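Local atomic coordinates of hypothetical protein XAC2396 (Xanthomonas axonopodis pv. citri, PDB entry 2G3W), a protein that is of unknown function, though its compact fold is built around a variation of the PD-(D/E)XK nuclease motif. Residues A[43-46]-A[47-51]; A[85-89]-A[90-94]; A[154-158]-A[159-163]. All blocks are in the same frame, centred on the assembly; numbering follows the deposited sequence. Where two conformers were deposited one is given.

Contact 1 (A[43-46]-A[47-51]); sequences RLLA and FALFA
Leu45 and Leu49 meet through one methyl and one branch carbon: CD1 of Leu45 lies 4.2 Å from CG of Leu49, the two chains running at a slant to each other one helical turn apart. Leu45 gets there by holding CG anti to its own N (chi1 174°), whereas Leu49 keeps CG beside its N, which lays that carbon 3.3 Å from the carbonyl O of Leu45. The small CB of Ala48 likewise rests on the preceding turn, 3.4 Å from Leu45 O. The Phe47 ring leads away from the preceding turn and meets Phe57 and, edge to face, His25.

The polar part is backbone. Phe47 N donates to Arg43 O, Ala48 N to Leu44 O and Leu49 N to Leu45 O, the last at 2.9 Å. Phe50 N to Ala46 O, 3.1 Å, is weak, with an N-H...O angle of only 132°, and Phe50 is the residue where the backbone leaves helical angles. The same Ala46 O sits at the edge of the Phe50 ring, in its plane and 3.4 Å from CD2.

This is the last part of helix 37-49, lying against the sheet. Leu44 and Ala48 pack on strand 6-16, Leu44 and Phe47 on Leu27 of strand 21-31, and Phe50 reaches Leu80 and Ile82 of strand 78-84. At the start of the segment Arg43 forms a salt bridge with Glu35. Leu45 packs on Val161 and Met163 of the hairpin of strands 149-157 and 160-165, and most of this helix end is buried.

Contact 2 (A[85-89]-A[90-94]); sequences GQPDE and SRVRK
Pro87 leans its ring on the first turn of helix 89-98: CB is 3.8 Å from CB of Arg91, and CG comes within 3.9 Å of CG2 of Val92, at a slant. Val92 offers that methyl because its CG2 lies beside the backbone N, facing back toward the start of the helix; CG1 is the branch anti to N (chi1 176°). The same CG2 is 3.5 Å from Asp88 O.

Asp88 comes next, at the N-cap. Its chi1 of 76° places CG between N and the carbonyl carbon and folds the carboxylate over the helix start. There OD1 accepts from Arg91 N at 2.9 Å, the N-H pointing nearly down the carboxylate C-O bond. The backbone of the same residue takes the following amide, Val92 N to Asp88 O, also 2.9 Å and almost straight on the carbonyl. Asp88 therefore receives two consecutive amides of the first turn, one on its side chain and one on its main chain.

Glu89 extends its side chain away from the next turn, and the contact it makes is through its carbonyl: Arg93 N donates to Glu89 O over 2.8 Å, the donor tilted 27° from the carbonyl plane.

The guanidinium of Arg91 heads back to strand 78-84, where NE forms a salt bridge with Asp83, while NH2 bonds to Glu66 O. The aspartate thus caps, and the arginine pairs with a different carboxylate. A negative charge at this helix start would probably interact favourably with the helix dipole, while Pro87, just before the cap, meets Val92 as in a hydrophobic staple.

Contact 3 (A[154-158]-A[159-163]); sequences VIIQD and GEVQM
Glu160 O accepts the backbone N of Gln157 at 3.0 Å, in the carbonyl plane, and is also approached by the CA of Ile156 at 3.3 Å in a CA-H...O contact. The return bond of this pair, Glu160 N to Gln157 O, is less regular: the donor stands above the carbonyl plane, 56° out of it, as the chain swings into the turn. At the next hydrogen-bonded pair, Ile155 and Gln162 exchange N-H...O bonds in both directions, each 2.9 Å from N to O. Gln162 O has a further neighbour in the CA of Val154, at 3.1 Å.

Between these hydrogen-bonded pairs come the non-hydrogen-bonded ones, Val154 with Met163 and Ile156 with Val161, whose side chains share one face. CG2 of Val161 is the meeting point: it lies 3.7 Å from CG1 of Val154 and 3.9 Å from CG1 of Ile156, Val161 lying alongside each of them. Val161 holds that branch anti to its N, with CG1 at chi1 56°. SE of Met163, a selenomethionine, is 3.6 Å from CG2 of Val154, its chain bent to bring it there. This face packs on helix 37-49.

On the other face Gln162 lies alongside Ile155 and its NE2 bonds to Ser169 of strand 168-176. At the tip Asp158 and Gly159 both have positive phi, and their amides bond to the carboxylate of Asp18; Asp158 OD1 accepts from Tyr74 N of the second subunit. The whole is a beta hairpin with a two-residue loop (Asp158, Gly159), closed by a type I' turn from Gln157 to Glu160, within the mixed sheet of this PD-(D/E)XK-related fold.

How the contacts relate
Contacts 1 and 3 pack on each other across a helix-sheet interface: their centres are 11 Å apart, and the helix end of 43-51 rests on the hairpin 154-163, Ala48 CB lying 3.8 Å from Val154 CG1 and Leu45 CD1 3.9 Å from Val161 CG2. Contact 1 is buried and mostly apolar. Contact 3 is mixed, with one face buried under that helix and a turn that reaches the second subunit. Contact 2 lies at the surface, touching neither; its nearest atoms are about 9 Å from contact 1 and about 15 Å from contact 3. There a charged cap starts a helix, whereas contact 1 follows another to its C-terminal end, where the last bond is weak.

Contact 1 (A[43-46]-A[47-51])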
loop_
_atom_site.group_PDB
_atom_site.type_symbol
_atom_site.label_atom_id
_atom_site.label_comp_id
_atom_site.label_asym_id
_atom_site.label_seq_id
_atom_site.Cartn_x
_atom_site.Cartn_y
_atom_site.Cartn_z
ATOM N N ARG A 43 -15.902 13.025 3.192
ATOM C CA ARG A 43 -15.602 13.905 2.057
ATOM C C ARG A 43 -14.589 14.983 2.436
ATOM O O ARG A 43 -13.694 15.325 1.663
ATOM C CB ARG A 43 -16.836 14.636 1.549
ATOM C CG ARG A 43 -17.906 13.841 0.835
ATOM C CD ARG A 43 -18.537 14.862 -0.178
ATOM N NE ARG A 43 -19.569 15.669 0.496
ATOM C CZ ARG A 43 -19.823 16.951 0.300
ATOM N NH1 ARG A 43 -19.068 17.703 -0.507
ATOM N NH2 ARG A 43 -20.815 17.509 0.989
ATOM N N LEU A 44 -14.765 15.571 3.615
ATOM C CA LEU A 44 -13.801 16.547 4.111
ATOM C C LEU A 44 -12.420 15.898 4.262
ATOM O O LEU A 44 -11.417 16.447 3.814
ATOM C CB LEU A 44 -14.270 17.151 5.436
ATOM C CG LEU A 44 -13.375 18.253 5.970
ATOM C CD1 LEU A 44 -13.379 19.450 4.980
ATOM C CD2 LEU A 44 -13.820 18.643 7.357
ATOM N N LEU A 45 -12.365 14.735 4.900
ATOM C CA LEU A 45 -11.108 13.986 5.004
ATOM C C LEU A 45 -10.497 13.708 3.605
ATOM O O LEU A 45 -9.266 13.792 3.430
ATOM C CB LEU A 45 -11.313 12.674 5.818
ATOM C CG LEU A 45 -10.126 11.707 5.893
ATOM C CD1 LEU A 45 -8.920 12.291 6.561
ATOM C CD2 LEU A 45 -10.544 10.397 6.566
ATOM N N ALA A 46 -11.347 13.347 2.635
ATOM C CA ALA A 46 -10.893 13.041 1.269
ATOM C C ALA A 46 -10.238 14.245 0.624
ATOM O O ALA A 46 -9.184 14.132 -0.025
ATOM C CB ALA A 46 -12.036 12.538 0.407
ATOM N N PHE A 47 -10.865 15.403 0.799
ATOM C CA PHE A 47 -10.259 16.615 0.327
ATOM C C PHE A 47 -8.843 16.763 0.929
ATOM O O PHE A 47 -7.874 17.016 0.206
ATOM C CB PHE A 47 -11.172 17.833 0.607
ATOM C CG PHE A 47 -10.712 19.083 -0.103
ATOM C CD1 PHE A 47 -9.597 19.753 0.338
ATOM C CD2 PHE A 47 -11.376 19.555 -1.239
ATOM C CE1 PHE A 47 -9.124 20.901 -0.323
ATOM C CE2 PHE A 47 -10.924 20.731 -1.899
ATOM C CZ PHE A 47 -9.795 21.379 -1.442
ATOM N N ALA A 48 -8.712 16.553 2.237
ATOM C CA ALA A 48 -7.421 16.690 2.899
ATOM C C ALA A 48 -6.391 15.679 2.419
ATOM O O ALA A 48 -5.188 16.011 2.338
ATOM C CB ALA A 48 -7.584 16.621 4.413
ATOM N N LEU A 49 -6.825 14.456 2.113
ATOM C CA LEU A 49 -5.899 13.434 1.596
ATOM C C LEU A 49 -5.347 13.778 0.198
ATOM O O LEU A 49 -4.236 13.394 -0.146
ATOM C CB LEU A 49 -6.528 12.032 1.611
ATOM C CG LEU A 49 -6.932 11.475 2.994
ATOM C CD1 LEU A 49 -7.533 10.061 2.874
ATOM C CD2 LEU A 49 -5.726 11.497 3.933
ATOM N N PHE A 50 -6.121 14.525 -0.577
ATOM C CA PHE A 50 -5.810 14.783 -1.978
ATOM C C PHE A 50 -5.693 16.270 -2.319
ATOM O O PHE A 50 -5.761 16.637 -3.487
ATOM C CB PHE A 50 -6.872 14.106 -2.861
ATOM C CG PHE A 50 -6.781 12.620 -2.826
ATOM C CD1 PHE A 50 -5.800 11.963 -3.563
ATOM C CD2 PHE A 50 -7.593 11.882 -1.971
ATOM C CE1 PHE A 50 -5.656 10.626 -3.480
ATOM C CE2 PHE A 50 -7.456 10.534 -1.886
ATOM C CZ PHE A 50 -6.491 9.894 -2.652
ATOM N N ALA A 51 -5.502 17.110 -1.296
ATOM C CA ALA A 51 -5.763 18.532 -1.381
ATOM C C ALA A 51 -4.871 19.230 -2.385
ATOM O O ALA A 51 -3.651 19.001 -2.439
ATOM C CB ALA A 51 -5.639 19.193 -0.007
#

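Contact 2 (A[85-89]-A[90-94])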
loop_
_atom_site.group_PDB
_atom_site.type_symbol
_atom_site.label_atom_id
_atom_site.label_comp_id
_atom_site.label_asym_id
_atom_site.label_seq_id
_atom_site.Cartn_x
_atom_site.Cartn_y
_atom_site.Cartn_z
ATOM N N GLY A 85 -17.442 5.513 -0.852
ATOM C CA GLY A 85 -18.305 4.342 -0.668
ATOM C C GLY A 85 -17.900 3.130 -1.474
ATOM O O GLY A 85 -16.702 2.812 -1.655
ATOM N N GLN A 86 -18.929 2.441 -1.967
ATOM C CA GLN A 86 -18.764 1.185 -2.624
ATOM C C GLN A 86 -19.406 1.294 -3.992
ATOM O O GLN A 86 -20.457 0.651 -4.221
ATOM C CB GLN A 86 -19.568 0.134 -1.860
ATOM C CG GLN A 86 -18.782 -1.022 -1.439
ATOM C CD GLN A 86 -18.594 -0.999 0.040
ATOM O OE1 GLN A 86 -19.298 -1.722 0.740
ATOM N NE2 GLN A 86 -17.674 -0.151 0.545
ATOM N N PRO A 87 -18.815 2.085 -4.910
ATOM C CA PRO A 87 -19.458 2.159 -6.237
ATOM C C PRO A 87 -19.599 0.832 -6.961
ATOM O O PRO A 87 -18.737 -0.033 -6.863
ATOM C CB PRO A 87 -18.524 3.083 -7.032
ATOM C CG PRO A 87 -17.326 3.201 -6.275
ATOM C CD PRO A 87 -17.636 2.957 -4.839
ATOM N N ASP A 88 -20.684 0.676 -7.708
ATOM C CA ASP A 88 -20.853 -0.530 -8.471
ATOM C C ASP A 88 -19.838 -0.607 -9.617
ATOM O O ASP A 88 -19.120 0.364 -9.918
ATOM C CB ASP A 88 -22.326 -0.732 -8.898
ATOM C CG ASP A 88 -22.770 0.178 -10.062
ATOM O OD1 ASP A 88 -21.971 0.940 -10.651
ATOM O OD2 ASP A 88 -23.947 0.078 -10.430
ATOM N N GLU A 89 -19.758 -1.776 -10.229
ATOM C CA GLU A 89 -18.811 -2.046 -11.301
ATOM C C GLU A 89 -18.843 -1.034 -12.445
ATOM O O GLU A 89 -17.803 -0.693 -13.000
ATOM C CB GLU A 89 -19.084 -3.438 -11.851
ATOM C CG GLU A 89 -18.960 -4.456 -10.761
ATOM C CD GLU A 89 -18.839 -5.831 -11.317
ATOM O OE1 GLU A 89 -17.754 -6.155 -11.847
ATOM O OE2 GLU A 89 -19.824 -6.574 -11.220
ATOM N N SER A 90 -20.040 -0.569 -12.802
ATOM C CA SER A 90 -20.200 0.325 -13.946
ATOM C C SER A 90 -19.698 1.714 -13.593
ATOM O O SER A 90 -19.185 2.423 -14.449
ATOM C CB SER A 90 -21.657 0.415 -14.352
ATOM O OG SER A 90 -22.042 -0.748 -15.082
ATOM N N ARG A 91 -19.897 2.101 -12.339
ATOM C CA ARG A 91 -19.416 3.381 -11.827
ATOM C C ARG A 91 -17.882 3.302 -11.738
ATOM O O ARG A 91 -17.189 4.250 -12.080
ATOM C CB ARG A 91 -20.013 3.640 -10.445
ATOM C CG ARG A 91 -20.555 5.042 -10.188
ATOM C CD ARG A 91 -19.626 6.170 -10.704
ATOM N NE ARG A 91 -19.675 7.406 -9.905
ATOM C CZ ARG A 91 -20.284 8.538 -10.255
ATOM N NH1 ARG A 91 -20.928 8.646 -11.409
ATOM N NH2 ARG A 91 -20.256 9.581 -9.433
ATOM N N VAL A 92 -17.349 2.153 -11.332
ATOM C CA VAL A 92 -15.885 2.021 -11.278
ATOM C C VAL A 92 -15.309 2.089 -12.690
ATOM O O VAL A 92 -14.355 2.841 -12.945
ATOM C CB VAL A 92 -15.419 0.778 -10.498
ATOM C CG1 VAL A 92 -13.899 0.650 -10.560
ATOM C CG2 VAL A 92 -15.798 0.932 -9.064
ATOM N N ARG A 93 -15.912 1.341 -13.622
ATOM C CA ARG A 93 -15.434 1.320 -14.995
ATOM C C ARG A 93 -15.426 2.715 -15.606
ATOM O O ARG A 93 -14.445 3.110 -16.218
ATOM C CB ARG A 93 -16.267 0.372 -15.856
ATOM C CG ARG A 93 -15.570 -0.020 -17.136
ATOM C CD ARG A 93 -16.501 -0.711 -18.105
ATOM N NE ARG A 93 -17.721 0.048 -18.398
ATOM C CZ ARG A 93 -17.770 1.183 -19.093
ATOM N NH1 ARG A 93 -16.659 1.743 -19.562
ATOM N NH2 ARG A 93 -18.941 1.768 -19.314
ATOM N N LYS A 94 -16.539 3.431 -15.439
ATOM C CA LYS A 94 -16.716 4.799 -15.924
ATOM C C LYS A 94 -15.623 5.728 -15.391
ATOM O O LYS A 94 -15.001 6.488 -16.159
ATOM C CB LYS A 94 -18.085 5.342 -15.487
ATOM C CG LYS A 94 -18.347 6.817 -15.917
ATOM C CD LYS A 94 -19.317 7.580 -14.993
#

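Contact 3 (A[154-158]-A[159-163])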
loop_
_atom_site.group_PDB
_atom_site.type_symbol
_atom_site.label_atom_id
_atom_site.label_comp_id
_atom_site.label_asym_id
_atom_site.label_seq_id
_atom_site.Cartn_x
_atom_site.Cartn_y
_atom_site.Cartn_z
ATOM N N VAL A 154 -4.760 18.924 9.921
ATOM C CA VAL A 154 -4.645 17.607 9.334
ATOM C C VAL A 154 -3.161 17.326 9.218
ATOM O O VAL A 154 -2.442 17.983 8.441
ATOM C CB VAL A 154 -5.310 17.529 7.944
ATOM C CG1 VAL A 154 -5.494 16.057 7.527
ATOM C CG2 VAL A 154 -6.656 18.261 7.941
ATOM N N ILE A 155 -2.700 16.386 10.033
ATOM C CA ILE A 155 -1.297 16.039 10.080
ATOM C C ILE A 155 -1.155 14.666 9.378
ATOM O O ILE A 155 -1.735 13.669 9.837
ATOM C CB ILE A 155 -0.786 15.998 11.534
ATOM C CG1 ILE A 155 -0.574 17.421 12.068
ATOM C CG2 ILE A 155 0.542 15.259 11.628
ATOM C CD1 ILE A 155 -0.777 17.547 13.540
ATOM N N ILE A 156 -0.421 14.635 8.267
ATOM C CA ILE A 156 -0.187 13.383 7.520
ATOM C C ILE A 156 1.299 13.044 7.536
ATOM O O ILE A 156 2.139 13.902 7.231
ATOM C CB ILE A 156 -0.751 13.453 6.087
ATOM C CG1 ILE A 156 -2.217 13.925 6.128
ATOM C CG2 ILE A 156 -0.615 12.091 5.389
ATOM C CD1 ILE A 156 -2.857 14.172 4.742
ATOM N N GLN A 157 1.606 11.817 7.957
ATOM C CA GLN A 157 2.980 11.358 8.169
ATOM C C GLN A 157 3.049 9.821 8.152
ATOM O O GLN A 157 2.324 9.165 8.898
ATOM C CB GLN A 157 3.520 11.916 9.502
ATOM C CG GLN A 157 2.997 11.250 10.806
ATOM C CD GLN A 157 1.510 11.481 11.113
ATOM O OE1 GLN A 157 0.843 12.317 10.502
ATOM N NE2 GLN A 157 0.997 10.740 12.085
ATOM N N ASP A 158 3.914 9.255 7.320
ATOM C CA ASP A 158 4.065 7.795 7.220
ATOM C C ASP A 158 2.749 7.033 6.944
ATOM O O ASP A 158 2.530 5.943 7.473
ATOM C CB ASP A 158 4.762 7.243 8.470
ATOM C CG ASP A 158 6.171 7.773 8.628
ATOM O OD1 ASP A 158 6.787 8.110 7.593
ATOM O OD2 ASP A 158 6.654 7.849 9.782
ATOM N N GLY A 159 1.888 7.621 6.117
ATOM C CA GLY A 159 0.601 7.023 5.741
ATOM C C GLY A 159 -0.497 7.129 6.787
ATOM O O GLY A 159 -1.610 6.629 6.592
ATOM N N GLU A 160 -0.188 7.792 7.891
ATOM C CA GLU A 160 -1.127 7.983 8.976
ATOM C C GLU A 160 -1.697 9.406 8.927
ATOM O O GLU A 160 -0.974 10.372 8.649
ATOM C CB GLU A 160 -0.405 7.737 10.294
ATOM C CG GLU A 160 -1.224 7.979 11.512
ATOM C CD GLU A 160 -0.478 7.670 12.778
ATOM O OE1 GLU A 160 0.365 8.489 13.208
ATOM O OE2 GLU A 160 -0.760 6.615 13.369
ATOM N N VAL A 161 -2.992 9.534 9.187
ATOM C CA VAL A 161 -3.638 10.842 9.142
ATOM C C VAL A 161 -4.291 11.145 10.481
ATOM O O VAL A 161 -4.985 10.299 11.044
ATOM C CB VAL A 161 -4.642 10.974 7.929
ATOM C CG1 VAL A 161 -5.671 9.889 7.952
ATOM C CG2 VAL A 161 -5.301 12.386 7.874
ATOM N N GLN A 162 -4.023 12.345 10.988
ATOM C CA GLN A 162 -4.694 12.904 12.163
ATOM C C GLN A 162 -5.512 14.128 11.777
ATOM O O GLN A 162 -5.021 15.033 11.100
ATOM C CB GLN A 162 -3.697 13.281 13.286
ATOM C CG GLN A 162 -4.407 13.837 14.535
ATOM C CD GLN A 162 -3.492 14.252 15.689
ATOM O OE1 GLN A 162 -2.265 14.332 15.554
ATOM N NE2 GLN A 162 -4.104 14.531 16.838
HETATM N N MSE A 163 -6.766 14.145 12.229
HETATM C CA MSE A 163 -7.654 15.264 12.043
HETATM C C MSE A 163 -7.881 15.861 13.416
HETATM O O MSE A 163 -8.599 15.284 14.255
HETATM C CB MSE A 163 -8.966 14.782 11.452
HETATM C CG MSE A 163 -8.829 14.326 10.000
HETATM SE SE MSE A 163 -9.174 15.796 8.792
HETATM C CE MSE A 163 -11.064 15.746 8.996
#